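Local structure of Mll8374 protein (Mesorhizobium loti, 3B5E) at residues 31-36 / 52-57; 114-119 / 207-212; 141-146 / 167-172; 163-168 / 174-179; 193-198 / 203-208. The protein probably hydrolyses carboxylic ester bonds, as a carboxylesterase of the alpha/beta-hydrolase type. All blocks are in the same frame, centred on the assembly; numbering follows the deposited sequence.

Contact 1: residues 31-36 / 52-57; sequences ECLFLL and RIAPTA
Leu33 points its side chain at the turn formed by 54-57, and one methyl does the touching: CD1 lies 3.8 Å from Ala57 CB. The same CD1 reaches Ala54 CB at a looser 4.3 Å, so the leucine tip sits against two small methyl groups rather than interlocking with large ones. Its CG stands beside the backbone N and anti to the carbonyl carbon (chi1 -81°), which carries the branch toward the turn. At the strand entrance the chains come close through backbone as well: Glu31 O is 3.4 Å from Ala57 CA, a CA-H...O contact bent to 124° at the hydrogen. These elements belong to the beta-alpha-beta unit of strand 32-36, helix 47-53 and strand 58-62. The type I turn from Ala54 to Ala57, closed by Ala57 N donating to Ala54 O at 3.2 Å, reverses the chain just after the helix, and strand 58-62 then pairs parallel to strand 32-36 through bonds of Leu33 to Thr58 and Val60. The outer side is looser. Pro55 and Thr56, at the middle of the turn, are exposed, and the Glu31 side chain bends away at its end, where OE2 is hydrogen-bonded to His112. Ile53, last in the helix, packs on Ala206, Val209 and Leu213 of helix 203-214.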
# COMPACT_ATOMS: atom_id res chain seq x y z
N GLU A 31 1.67 14.48 8.71
CA GLU A 31 1.45 13.12 8.29
C GLU A 31 1.43 13.04 6.77
O GLU A 31 0.98 13.97 6.09
CB GLU A 31 0.14 12.58 8.83
CG GLU A 31 0.02 12.61 10.38
CD GLU A 31 1.22 12.00 11.13
OE1 GLU A 31 1.68 10.90 10.74
OE2 GLU A 31 1.68 12.62 12.13
N CYS A 32 1.90 11.90 6.29
CA CYS A 32 1.95 11.57 4.89
C CYS A 32 1.27 10.22 4.68
O CYS A 32 1.26 9.38 5.58
CB CYS A 32 3.41 11.51 4.45
SG CYS A 32 3.64 11.18 2.72
N LEU A 33 0.66 10.04 3.51
CA LEU A 33 0.20 8.73 3.04
C LEU A 33 0.77 8.49 1.65
O LEU A 33 0.58 9.31 0.72
CB LEU A 33 -1.33 8.65 2.94
CG LEU A 33 -2.21 8.37 4.16
CD1 LEU A 33 -1.97 9.37 5.26
CD2 LEU A 33 -3.69 8.41 3.73
N PHE A 34 1.46 7.36 1.50
CA PHE A 34 1.78 6.80 0.19
C PHE A 34 0.63 5.90 -0.23
O PHE A 34 0.19 5.05 0.55
CB PHE A 34 3.06 5.96 0.24
CG PHE A 34 4.32 6.76 0.32
CD1 PHE A 34 4.72 7.34 1.51
CD2 PHE A 34 5.13 6.89 -0.80
CE1 PHE A 34 5.91 8.07 1.58
CE2 PHE A 34 6.32 7.61 -0.72
CZ PHE A 34 6.71 8.19 0.47
N LEU A 35 0.10 6.15 -1.42
CA LEU A 35 -1.06 5.45 -1.96
C LEU A 35 -0.63 4.59 -3.15
O LEU A 35 0.03 5.08 -4.07
CB LEU A 35 -2.13 6.44 -2.41
CG LEU A 35 -2.53 7.58 -1.48
CD1 LEU A 35 -3.62 8.41 -2.21
CD2 LEU A 35 -3.04 7.05 -0.18
N LEU A 36 -0.99 3.29 -3.10
CA LEU A 36 -0.71 2.33 -4.17
C LEU A 36 -1.99 1.65 -4.62
O LEU A 36 -2.53 0.77 -3.93
CB LEU A 36 0.33 1.29 -3.74
CG LEU A 36 1.75 1.76 -3.40
CD1 LEU A 36 1.83 2.32 -1.95
CD2 LEU A 36 2.85 0.71 -3.64
N ARG A 52 -10.84 11.23 2.59
CA ARG A 52 -11.78 10.87 3.65
C ARG A 52 -11.01 10.47 4.91
O ARG A 52 -11.37 10.89 6.02
CB ARG A 52 -12.75 9.75 3.20
CG ARG A 52 -13.58 10.11 1.96
CD ARG A 52 -14.78 9.18 1.70
NE ARG A 52 -14.46 7.88 1.09
CZ ARG A 52 -14.49 7.61 -0.22
NH1 ARG A 52 -14.81 8.53 -1.12
NH2 ARG A 52 -14.19 6.38 -0.63
N ILE A 53 -9.93 9.71 4.74
CA ILE A 53 -9.11 9.22 5.86
C ILE A 53 -8.36 10.36 6.56
O ILE A 53 -8.38 10.45 7.80
CB ILE A 53 -8.12 8.12 5.43
CG1 ILE A 53 -8.89 6.87 5.00
CG2 ILE A 53 -7.13 7.76 6.57
CD1 ILE A 53 -8.06 5.84 4.24
N ALA A 54 -7.69 11.20 5.78
CA ALA A 54 -6.78 12.21 6.33
C ALA A 54 -6.80 13.44 5.41
O ALA A 54 -5.94 13.62 4.57
CB ALA A 54 -5.39 11.65 6.43
N PRO A 55 -7.83 14.28 5.56
CA PRO A 55 -7.99 15.39 4.61
C PRO A 55 -6.86 16.42 4.49
O PRO A 55 -6.89 17.23 3.55
CB PRO A 55 -9.28 16.07 5.08
CG PRO A 55 -9.59 15.52 6.39
CD PRO A 55 -8.88 14.24 6.59
N THR A 56 -5.94 16.44 5.44
CA THR A 56 -4.85 17.42 5.44
C THR A 56 -3.46 16.77 5.36
O THR A 56 -2.45 17.47 5.41
CB THR A 56 -4.93 18.36 6.66
OG1 THR A 56 -4.71 17.64 7.87
CG2 THR A 56 -6.27 19.15 6.70
N ALA A 57 -3.42 15.44 5.22
CA ALA A 57 -2.18 14.74 4.99
C ALA A 57 -1.61 15.03 3.59
O ALA A 57 -2.35 15.27 2.64
CB ALA A 57 -2.36 13.18 5.16

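Contact 2: residues 114-119 / 207-212. With EDO (1,2-ethanediol), chain I.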
# COMPACT_ATOMS: atom_id res chain seq x y z
N THR A 114 2.27 6.53 6.40
CA THR A 114 1.51 5.29 6.26
C THR A 114 1.52 4.90 4.80
O THR A 114 1.37 5.76 3.93
CB THR A 114 0.04 5.42 6.69
OG1 THR A 114 -0.00 5.85 8.05
CG2 THR A 114 -0.75 4.05 6.54
N PHE A 115 1.71 3.61 4.56
CA PHE A 115 1.65 3.05 3.23
C PHE A 115 0.27 2.39 3.09
O PHE A 115 0.00 1.41 3.76
CB PHE A 115 2.81 2.11 2.99
CG PHE A 115 4.13 2.81 2.87
CD1 PHE A 115 4.75 3.37 3.98
CD2 PHE A 115 4.73 2.96 1.62
CE1 PHE A 115 5.96 4.05 3.86
CE2 PHE A 115 5.93 3.65 1.49
CZ PHE A 115 6.54 4.20 2.61
N LEU A 116 -0.57 2.95 2.22
CA LEU A 116 -1.94 2.48 1.97
C LEU A 116 -2.05 1.90 0.56
O LEU A 116 -1.99 2.64 -0.43
CB LEU A 116 -2.94 3.65 2.17
CG LEU A 116 -4.43 3.45 1.80
CD1 LEU A 116 -5.13 2.45 2.77
CD2 LEU A 116 -5.20 4.77 1.70
N GLY A 117 -2.24 0.57 0.48
CA GLY A 117 -2.36 -0.14 -0.78
C GLY A 117 -3.70 -0.85 -0.90
O GLY A 117 -4.29 -1.29 0.10
N TYR A 118 -4.17 -0.93 -2.12
CA TYR A 118 -5.34 -1.71 -2.49
C TYR A 118 -4.97 -2.84 -3.41
O TYR A 118 -4.42 -2.61 -4.51
CB TYR A 118 -6.38 -0.81 -3.14
CG TYR A 118 -7.59 -1.54 -3.71
CD1 TYR A 118 -8.25 -2.53 -2.99
CD2 TYR A 118 -8.08 -1.21 -4.98
CE1 TYR A 118 -9.35 -3.17 -3.50
CE2 TYR A 118 -9.17 -1.84 -5.51
CZ TYR A 118 -9.79 -2.85 -4.79
OH TYR A 118 -10.91 -3.46 -5.30
N SER A 119 -5.26 -4.06 -2.94
CA SER A 119 -5.15 -5.28 -3.73
C SER A 119 -3.69 -5.45 -4.22
O SER A 119 -2.80 -5.59 -3.39
CB SER A 119 -6.23 -5.27 -4.81
OG SER A 119 -6.48 -6.58 -5.27
N ALA A 207 -13.43 4.52 7.12
CA ALA A 207 -13.79 4.62 8.52
C ALA A 207 -12.84 3.80 9.42
O ALA A 207 -12.37 4.26 10.46
CB ALA A 207 -15.21 4.17 8.73
N ILE A 208 -12.56 2.58 9.00
CA ILE A 208 -11.65 1.72 9.75
C ILE A 208 -10.21 2.25 9.76
O ILE A 208 -9.58 2.29 10.82
CB ILE A 208 -11.66 0.27 9.24
CG1 ILE A 208 -12.99 -0.42 9.63
CG2 ILE A 208 -10.49 -0.52 9.80
CD1 ILE A 208 -13.24 -1.77 8.92
N VAL A 209 -9.68 2.64 8.60
CA VAL A 209 -8.30 3.18 8.55
C VAL A 209 -8.16 4.41 9.51
O VAL A 209 -7.20 4.54 10.27
CB VAL A 209 -7.85 3.55 7.11
CG1 VAL A 209 -6.41 4.14 7.14
CG2 VAL A 209 -7.95 2.35 6.14
N ARG A 210 -9.14 5.30 9.47
CA ARG A 210 -9.19 6.44 10.37
C ARG A 210 -9.15 6.07 11.82
O ARG A 210 -8.35 6.64 12.58
CB ARG A 210 -10.46 7.22 10.15
CG ARG A 210 -10.24 8.45 9.42
CD ARG A 210 -11.56 9.00 8.97
NE ARG A 210 -12.09 9.87 9.98
CZ ARG A 210 -11.67 11.10 10.23
NH1 ARG A 210 -10.66 11.63 9.54
NH2 ARG A 210 -12.26 11.81 11.18
N GLN A 211 -10.01 5.12 12.18
CA GLN A 211 -10.11 4.56 13.55
C GLN A 211 -8.79 3.91 14.01
O GLN A 211 -8.39 4.02 15.18
CB GLN A 211 -11.28 3.54 13.60
CG GLN A 211 -12.69 4.19 13.63
CD GLN A 211 -13.88 3.36 13.03
OE1 GLN A 211 -13.73 2.21 12.56
NE2 GLN A 211 -15.07 3.97 13.06
N TRP A 212 -8.14 3.21 13.10
CA TRP A 212 -6.85 2.57 13.34
C TRP A 212 -5.74 3.59 13.51
O TRP A 212 -4.92 3.46 14.42
CB TRP A 212 -6.55 1.64 12.19
CG TRP A 212 -5.22 1.01 12.18
CD1 TRP A 212 -4.82 -0.05 12.91
CD2 TRP A 212 -4.14 1.34 11.32
NE1 TRP A 212 -3.52 -0.39 12.58
CE2 TRP A 212 -3.09 0.46 11.60
CE3 TRP A 212 -3.97 2.31 10.33
CZ2 TRP A 212 -1.87 0.52 10.92
CZ3 TRP A 212 -2.76 2.37 9.66
CH2 TRP A 212 -1.73 1.48 9.96
C1 EDO I . -4.69 -9.71 -5.50
O1 EDO I . -4.52 -8.42 -6.07
C2 EDO I . -5.57 -9.62 -4.26
O2 EDO I . -4.88 -9.19 -3.06
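Thr114 meets Trp212 at the rim of the indole, not over a face: its methyl CG2 lies near the ring plane, 4.1 Å from CZ3. The methyl is placed there by a first torsion that sets CG2 anti to the backbone N, while Trp212 extends from its helix with CG anti to its own N (chi1 174°), and the two side chains come from opposite directions. One helical turn back, Val209 CG2 lies loosely against CD1 of Leu116, in one of the two conformers of that leucine; no hydrogen bond crosses, so the buried join is thin and apolar. Just past the end of the strand, Ser119 has backbone angles of 59° and -118°, the strained turn of a probable nucleophile elbow. Its OG is 2.8 Å from O1 of a bound 1,2-ethanediol and is also paired with His199 NE2, so which acceptor takes the proton is not settled. The contact lays helix 203-214 over the middle of the sheet: strand 113-118 runs between the parallel strands 32-36 and 138-142, Val209 and Trp212 also pack on Leu162 of strand 160-166, Trp212 reaches Leu138, and Arg160 makes a cation-pi contact with the indole.

Contact 3: residues 141-146 / 167-172; sequences LLRPMP and AADETY. With EDO (1,2-ethanediol), chain I.
Met145 and Tyr172 bring the two backbones nearest, CA to CA 7.0 Å, the first in a run that leaves strand 138-142 through the left-handed Arg143, the second beyond an inverse gamma turn centred on Asp169. With CG of Met145 between the backbone N and the carbonyl carbon (chi1 70°) and the chain bent at chi3, SE of this selenomethionine is brought 3.9 Å from Tyr172 CD1 in a Met-aromatic contact; it approaches obliquely, 65° off the ring normal. The tyrosine ring is sandwiched, with Thr171 CG2 over the centre of one face and C2 of a bound 1,2-ethanediol near the rim of the other. That diol also donates from O2 to Arg143 O at 2.7 Å, and a water donates to Pro144 O and, weakly, to Tyr172 O. Asp169 OD1 accepts from Tyr172 N at 3.2 Å (155°), the N-H coming from above the carboxylate plane, an Asx motif within the loop. OD2 lies 3.8 Å from Arg143 CD but is hydrogen-bonded to His199 ND1, while the guanidinium of Arg143 turns to Gly198 O and Asp205. With Asp169 shortened to an alanine, His199 ND1 is likely to lose its carboxylate partner, and Tyr172 N the acceptor that fixes the loop. Ser119 OG pairs with His199 NE2 in turn, a chain consistent with the catalytic triad of an alpha/beta-hydrolase.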
# COMPACT_ATOMS: atom_id res chain seq x y z
N LEU A 141 -3.50 -2.34 4.46
CA LEU A 141 -3.53 -3.27 3.36
C LEU A 141 -5.00 -3.64 3.09
O LEU A 141 -5.61 -4.38 3.88
CB LEU A 141 -2.73 -4.54 3.69
CG LEU A 141 -1.27 -4.37 4.15
CD1 LEU A 141 -0.63 -5.72 4.42
CD2 LEU A 141 -0.41 -3.59 3.16
N LEU A 142 -5.54 -3.16 1.98
CA LEU A 142 -6.95 -3.36 1.66
C LEU A 142 -7.05 -4.51 0.65
O LEU A 142 -6.47 -4.42 -0.44
CB LEU A 142 -7.57 -2.10 1.11
CG LEU A 142 -7.45 -0.85 1.98
CD1 LEU A 142 -8.21 0.32 1.34
CD2 LEU A 142 -7.92 -1.12 3.42
N ARG A 143 -7.76 -5.57 1.04
CA ARG A 143 -7.93 -6.79 0.23
C ARG A 143 -6.60 -7.42 -0.27
O ARG A 143 -6.45 -7.68 -1.45
CB ARG A 143 -8.87 -6.56 -0.94
CG ARG A 143 -10.09 -5.72 -0.64
CD ARG A 143 -11.06 -6.40 0.33
NE ARG A 143 -12.23 -5.55 0.42
CZ ARG A 143 -12.32 -4.47 1.19
NH1 ARG A 143 -11.36 -4.14 2.05
NH2 ARG A 143 -13.39 -3.72 1.13
N PRO A 144 -5.64 -7.67 0.66
CA PRO A 144 -4.35 -8.23 0.30
C PRO A 144 -4.33 -9.76 0.29
O PRO A 144 -5.28 -10.39 0.70
CB PRO A 144 -3.45 -7.74 1.44
CG PRO A 144 -4.43 -7.83 2.63
CD PRO A 144 -5.73 -7.41 2.11
N MSE A 145 -3.24 -10.33 -0.20
CA MSE A 145 -2.96 -11.75 -0.14
C MSE A 145 -1.46 -11.94 -0.12
O MSE A 145 -0.73 -11.04 -0.48
CB MSE A 145 -3.60 -12.49 -1.34
CG MSE A 145 -2.96 -12.20 -2.69
SE MSE A 145 -3.71 -13.32 -4.07
CE MSE A 145 -3.03 -15.06 -3.50
N PRO A 146 -0.97 -13.12 0.34
CA PRO A 146 0.44 -13.43 0.17
C PRO A 146 0.78 -13.61 -1.31
O PRO A 146 -0.00 -14.19 -2.06
CB PRO A 146 0.63 -14.77 0.93
CG PRO A 146 -0.62 -14.90 1.82
CD PRO A 146 -1.70 -14.22 1.01
N ALA A 167 -15.76 -9.87 3.43
CA ALA A 167 -16.51 -11.15 3.66
C ALA A 167 -17.07 -11.70 2.36
O ALA A 167 -17.17 -12.92 2.19
CB ALA A 167 -17.72 -10.91 4.65
N ALA A 168 -17.42 -10.79 1.46
CA ALA A 168 -18.05 -11.12 0.18
C ALA A 168 -17.00 -11.24 -0.93
O ALA A 168 -17.35 -11.40 -2.10
CB ALA A 168 -19.10 -10.06 -0.18
N ASP A 169 -15.72 -11.14 -0.57
CA ASP A 169 -14.60 -11.25 -1.51
C ASP A 169 -14.34 -12.73 -1.71
O ASP A 169 -13.54 -13.35 -1.04
CB ASP A 169 -13.38 -10.49 -0.99
CG ASP A 169 -12.25 -10.38 -2.03
OD1 ASP A 169 -12.31 -11.08 -3.10
OD2 ASP A 169 -11.33 -9.57 -1.78
N GLU A 170 -15.11 -13.32 -2.61
CA GLU A 170 -15.14 -14.77 -2.81
C GLU A 170 -13.79 -15.34 -3.28
O GLU A 170 -13.33 -16.38 -2.79
CB GLU A 170 -16.24 -15.06 -3.83
CG GLU A 170 -16.57 -16.50 -4.05
CD GLU A 170 -17.70 -16.66 -5.11
OE1 GLU A 170 -17.75 -15.86 -6.09
OE2 GLU A 170 -18.52 -17.60 -4.96
N THR A 171 -13.13 -14.60 -4.15
CA THR A 171 -11.91 -15.06 -4.78
C THR A 171 -10.71 -14.95 -3.83
O THR A 171 -9.91 -15.87 -3.74
CB THR A 171 -11.62 -14.25 -6.09
OG1 THR A 171 -12.73 -14.38 -6.98
CG2 THR A 171 -10.34 -14.74 -6.81
N TYR A 172 -10.59 -13.81 -3.15
CA TYR A 172 -9.37 -13.48 -2.40
C TYR A 172 -9.47 -13.55 -0.88
O TYR A 172 -8.43 -13.67 -0.21
CB TYR A 172 -8.89 -12.10 -2.82
CG TYR A 172 -8.56 -12.09 -4.28
CD1 TYR A 172 -7.52 -12.85 -4.77
CD2 TYR A 172 -9.30 -11.32 -5.18
CE1 TYR A 172 -7.20 -12.89 -6.13
CE2 TYR A 172 -8.99 -11.35 -6.56
CZ TYR A 172 -7.93 -12.13 -7.01
OH TYR A 172 -7.58 -12.17 -8.34
C1 EDO I . -4.69 -9.71 -5.50
O1 EDO I . -4.52 -8.42 -6.07
C2 EDO I . -5.57 -9.62 -4.26
O2 EDO I . -4.88 -9.19 -3.06
O HOH W 1 -8.17 -10.46 0.51

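Contact 4: residues 163-168 / 174-179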
# COMPACT_ATOMS: atom_id res chain seq x y z
N ILE A 163 -5.10 -4.80 8.12
CA ILE A 163 -5.60 -5.57 6.99
C ILE A 163 -7.11 -5.48 7.00
O ILE A 163 -7.75 -5.64 8.08
CB ILE A 163 -5.15 -7.07 7.07
CG1 ILE A 163 -3.63 -7.18 6.90
CG2 ILE A 163 -5.94 -7.93 6.07
CD1 ILE A 163 -3.07 -8.54 7.30
N ILE A 164 -7.72 -5.14 5.85
CA ILE A 164 -9.16 -5.20 5.74
C ILE A 164 -9.57 -6.14 4.62
O ILE A 164 -9.28 -5.88 3.44
CB ILE A 164 -9.78 -3.84 5.48
CG1 ILE A 164 -9.24 -2.80 6.45
CG2 ILE A 164 -11.35 -3.96 5.56
CD1 ILE A 164 -9.95 -1.45 6.35
N ALA A 165 -10.18 -7.25 5.02
CA ALA A 165 -10.69 -8.30 4.16
C ALA A 165 -12.15 -8.07 3.91
O ALA A 165 -12.90 -7.59 4.76
CB ALA A 165 -10.49 -9.68 4.80
N GLY A 166 -12.60 -8.52 2.74
CA GLY A 166 -14.01 -8.45 2.45
C GLY A 166 -14.68 -9.81 2.64
O GLY A 166 -14.28 -10.78 2.04
N ALA A 167 -15.76 -9.87 3.43
CA ALA A 167 -16.51 -11.15 3.66
C ALA A 167 -17.07 -11.70 2.36
O ALA A 167 -17.17 -12.92 2.19
CB ALA A 167 -17.72 -10.91 4.65
N ALA A 168 -17.42 -10.79 1.46
CA ALA A 168 -18.05 -11.12 0.18
C ALA A 168 -17.00 -11.24 -0.93
O ALA A 168 -17.35 -11.40 -2.10
CB ALA A 168 -19.10 -10.06 -0.18
N PRO A 174 -10.24 -16.02 1.21
CA PRO A 174 -9.58 -17.18 1.81
C PRO A 174 -8.07 -17.12 2.11
O PRO A 174 -7.57 -17.95 2.89
CB PRO A 174 -9.83 -18.30 0.79
CG PRO A 174 -10.93 -17.87 -0.02
CD PRO A 174 -10.86 -16.39 -0.09
N PHE A 175 -7.35 -16.17 1.50
CA PHE A 175 -5.91 -16.08 1.65
C PHE A 175 -5.54 -15.15 2.77
O PHE A 175 -4.36 -15.07 3.14
CB PHE A 175 -5.24 -15.62 0.34
CG PHE A 175 -5.68 -16.40 -0.86
CD1 PHE A 175 -5.43 -17.77 -0.92
CD2 PHE A 175 -6.38 -15.79 -1.89
CE1 PHE A 175 -5.83 -18.53 -2.01
CE2 PHE A 175 -6.77 -16.53 -3.01
CZ PHE A 175 -6.51 -17.92 -3.05
N VAL A 176 -6.51 -14.43 3.35
CA VAL A 176 -6.19 -13.48 4.40
C VAL A 176 -5.63 -14.10 5.71
O VAL A 176 -4.64 -13.60 6.23
CB VAL A 176 -7.34 -12.45 4.64
CG1 VAL A 176 -7.00 -11.50 5.80
CG2 VAL A 176 -7.56 -11.69 3.36
N PRO A 177 -6.21 -15.22 6.24
CA PRO A 177 -5.59 -15.83 7.41
C PRO A 177 -4.09 -16.11 7.24
O PRO A 177 -3.31 -15.81 8.16
CB PRO A 177 -6.43 -17.10 7.61
CG PRO A 177 -7.78 -16.67 7.17
CD PRO A 177 -7.51 -15.85 5.94
N ALA A 178 -3.67 -16.61 6.07
CA ALA A 178 -2.25 -16.92 5.83
C ALA A 178 -1.38 -15.65 5.96
O ALA A 178 -0.28 -15.70 6.52
CB ALA A 178 -2.07 -17.61 4.46
N LEU A 179 -1.89 -14.52 5.46
CA LEU A 179 -1.15 -13.26 5.53
C LEU A 179 -1.03 -12.79 6.97
O LEU A 179 0.02 -12.29 7.37
CB LEU A 179 -1.82 -12.18 4.69
CG LEU A 179 -1.00 -10.92 4.46
CD1 LEU A 179 0.40 -11.20 3.79
CD2 LEU A 179 -1.87 -9.91 3.69
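Val176 presents both its methyl groups to the strand: CG1 lies 3.7 Å from Ile163 CG2, and CG2 lies 3.8 Å from Ala165 CB. The small Ala165 thus accepts the valine fork close to its methyl, with the CA atoms of Ala165 and Val176 only 6.9 Å apart. CG1 of Val176 stands anti to the backbone N (chi1 177°), which turns that methyl along the strand toward Ile163, and the side chains of Ile163 and Val176 slide past one another in opposite directions. One helical turn on, Leu179 CD2 touches Ile163 CD1 at 4.0 Å, from a side chain lying obliquely to the isoleucine. Ile163 therefore meets the helix with two different methyls, CG2 for Val176 and CD1 for Leu179. All four residues are buried and no hydrogen bond crosses between them. This is the first half of a beta-alpha-beta crossover, in which strand 160-166 leads into helix 176-185 and on to the neighbouring parallel strand 189-195. Around that shell, Ile163 continues onto Val180 and Leu183 of the same helix and onto Val190 and Ala192 of strand 189-195, while Pro144 packs against both Ile163 and Leu179. The strand itself is held in the sheet by backbone bonds of Ile163 to Asp191 and Arg193 on one edge and of Ile164 to Leu141 and Arg143 on the other. Ile164 turns away from this helix to the opposite layer, where it meets Asp205 and Ile208 of helix 203-214.

Contact 5: residues 193-198 / 203-208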
# COMPACT_ATOMS: atom_id res chain seq x y z
N ARG A 193 -9.31 -7.01 10.00
CA ARG A 193 -10.78 -6.88 10.01
C ARG A 193 -11.37 -7.62 8.84
O ARG A 193 -10.75 -7.74 7.77
CB ARG A 193 -11.23 -5.40 9.89
CG ARG A 193 -10.53 -4.45 10.78
CD ARG A 193 -10.77 -4.73 12.24
NE ARG A 193 -10.03 -3.80 13.07
CZ ARG A 193 -10.49 -2.61 13.45
NH1 ARG A 193 -11.72 -2.23 13.16
NH2 ARG A 193 -9.72 -1.81 14.16
N ILE A 194 -12.59 -8.11 9.04
CA ILE A 194 -13.44 -8.60 7.95
C ILE A 194 -14.68 -7.74 7.97
O ILE A 194 -15.32 -7.63 9.03
CB ILE A 194 -13.88 -10.08 8.12
CG1 ILE A 194 -12.70 -11.05 8.18
CG2 ILE A 194 -14.85 -10.48 6.98
CD1 ILE A 194 -13.03 -12.46 8.78
N ILE A 195 -15.03 -7.13 6.83
CA ILE A 195 -16.21 -6.26 6.71
C ILE A 195 -17.15 -6.92 5.72
O ILE A 195 -16.74 -7.86 5.03
CB ILE A 195 -15.83 -4.77 6.35
CG1 ILE A 195 -15.08 -4.64 5.01
CG2 ILE A 195 -15.02 -4.11 7.49
CD1 ILE A 195 -15.01 -3.14 4.44
N PRO A 196 -18.43 -6.54 5.70
CA PRO A 196 -19.38 -7.21 4.79
C PRO A 196 -19.13 -7.02 3.29
O PRO A 196 -19.70 -7.76 2.48
CB PRO A 196 -20.75 -6.64 5.20
CG PRO A 196 -20.51 -6.12 6.63
CD PRO A 196 -19.11 -5.62 6.64
N SER A 197 -18.29 -6.05 2.94
CA SER A 197 -17.95 -5.75 1.55
C SER A 197 -17.31 -6.90 0.79
O SER A 197 -16.81 -7.88 1.37
CB SER A 197 -17.00 -4.53 1.51
OG SER A 197 -17.70 -3.44 2.04
N GLY A 198 -17.38 -6.81 -0.53
CA GLY A 198 -16.61 -7.67 -1.39
C GLY A 198 -15.20 -7.17 -1.64
O GLY A 198 -14.54 -6.61 -0.75
N ASP A 203 -16.29 3.61 1.67
CA ASP A 203 -16.38 4.30 2.96
C ASP A 203 -16.16 3.45 4.21
O ASP A 203 -15.53 3.94 5.16
CB ASP A 203 -17.73 5.01 3.09
CG ASP A 203 -17.92 6.14 2.03
OD1 ASP A 203 -16.91 6.85 1.71
OD2 ASP A 203 -19.09 6.27 1.54
N PRO A 204 -16.66 2.20 4.24
CA PRO A 204 -16.33 1.35 5.39
C PRO A 204 -14.82 1.17 5.61
O PRO A 204 -14.38 1.10 6.76
CB PRO A 204 -16.98 -0.01 5.05
CG PRO A 204 -18.05 0.33 4.06
CD PRO A 204 -17.51 1.49 3.26
N ASP A 205 -14.05 1.08 4.53
CA ASP A 205 -12.60 0.98 4.64
C ASP A 205 -11.99 2.23 5.21
O ASP A 205 -11.17 2.15 6.12
CB ASP A 205 -11.97 0.65 3.29
CG ASP A 205 -12.51 -0.64 2.73
OD1 ASP A 205 -11.98 -1.67 3.16
OD2 ASP A 205 -13.50 -0.62 1.95
N ALA A 206 -12.44 3.38 4.72
CA ALA A 206 -11.95 4.68 5.21
C ALA A 206 -12.22 4.88 6.69
O ALA A 206 -11.36 5.33 7.43
CB ALA A 206 -12.58 5.79 4.45
N ALA A 207 -13.43 4.52 7.12
CA ALA A 207 -13.79 4.62 8.52
C ALA A 207 -12.84 3.80 9.42
O ALA A 207 -12.37 4.26 10.46
CB ALA A 207 -15.21 4.17 8.73
N ILE A 208 -12.56 2.58 9.00
CA ILE A 208 -11.65 1.72 9.75
C ILE A 208 -10.21 2.25 9.76
O ILE A 208 -9.58 2.29 10.82
CB ILE A 208 -11.66 0.27 9.24
CG1 ILE A 208 -12.99 -0.42 9.63
CG2 ILE A 208 -10.49 -0.52 9.80
CD1 ILE A 208 -13.24 -1.77 8.92
O HOH W 2 -16.26 -1.29 1.63
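Arg193 overlaps Ile208 with the flat of its guanidinium: CG2 of the isoleucine sits over one face, toward the rim, 4.0 Å from NH1. The arginine chain, bent at chi2, runs past Ile208 in the opposite direction, while NE makes a salt bridge to Asp191. The other end of Ile208 is pressed against Ile195, where CD1 comes to 3.3 Å from Ile195 CG2, tighter than a usual carbon contact. Ile195 holds CG1 between its backbone N and carbonyl carbon (chi1 60°), sending CD1 to the first turn of the helix, 3.7 Å from Pro204 CB and 3.6 Å from Asp205 OD1. Replacing Ile208 by an alanine would probably open a gap beside Ile195 and, with CG2 gone from its face, leave the Arg193 guanidinium freer to turn. Strand 193-195 and helix 203-208 run nearly antiparallel, at 152°, with axes 10.4 Å apart, as the last strand of the sheet turns back into the last helix. A water bridges Ser197 and Asp205, 2.6 Å from Ser197 OG and donating to Asp205 OD2 at 2.9 Å. The Asp205 carboxylate, though buried, is also bound by Arg143 NH1 at OD1 and by Gly202 N at OD2; it is therefore likely to stay ionised, a buried charge with both oxygens met by polar partners beside the isoleucine contacts.

From the N terminus, contact 1 closes first, a short loop joining strand 32-36 to the turn after helix 47-53, and it ends before the others begin. Contact 2 opens next and spans the most chain, tying strand 113-118 to the final helix 203-214; contacts 3 and 4 nest inside it. These two interlock: contact 4 starts at 163, before contact 3 ends at 172, and they share Ala167 and Ala168. Contact 5 follows in series and finishes on the same helix as contact 2, sharing Ala207 and Ile208. Contacts 3 and 5 are joined by a salt bridge of Arg143 to Asp205, and contact 1 meets contact 5 where Ile53 packs on Ala206.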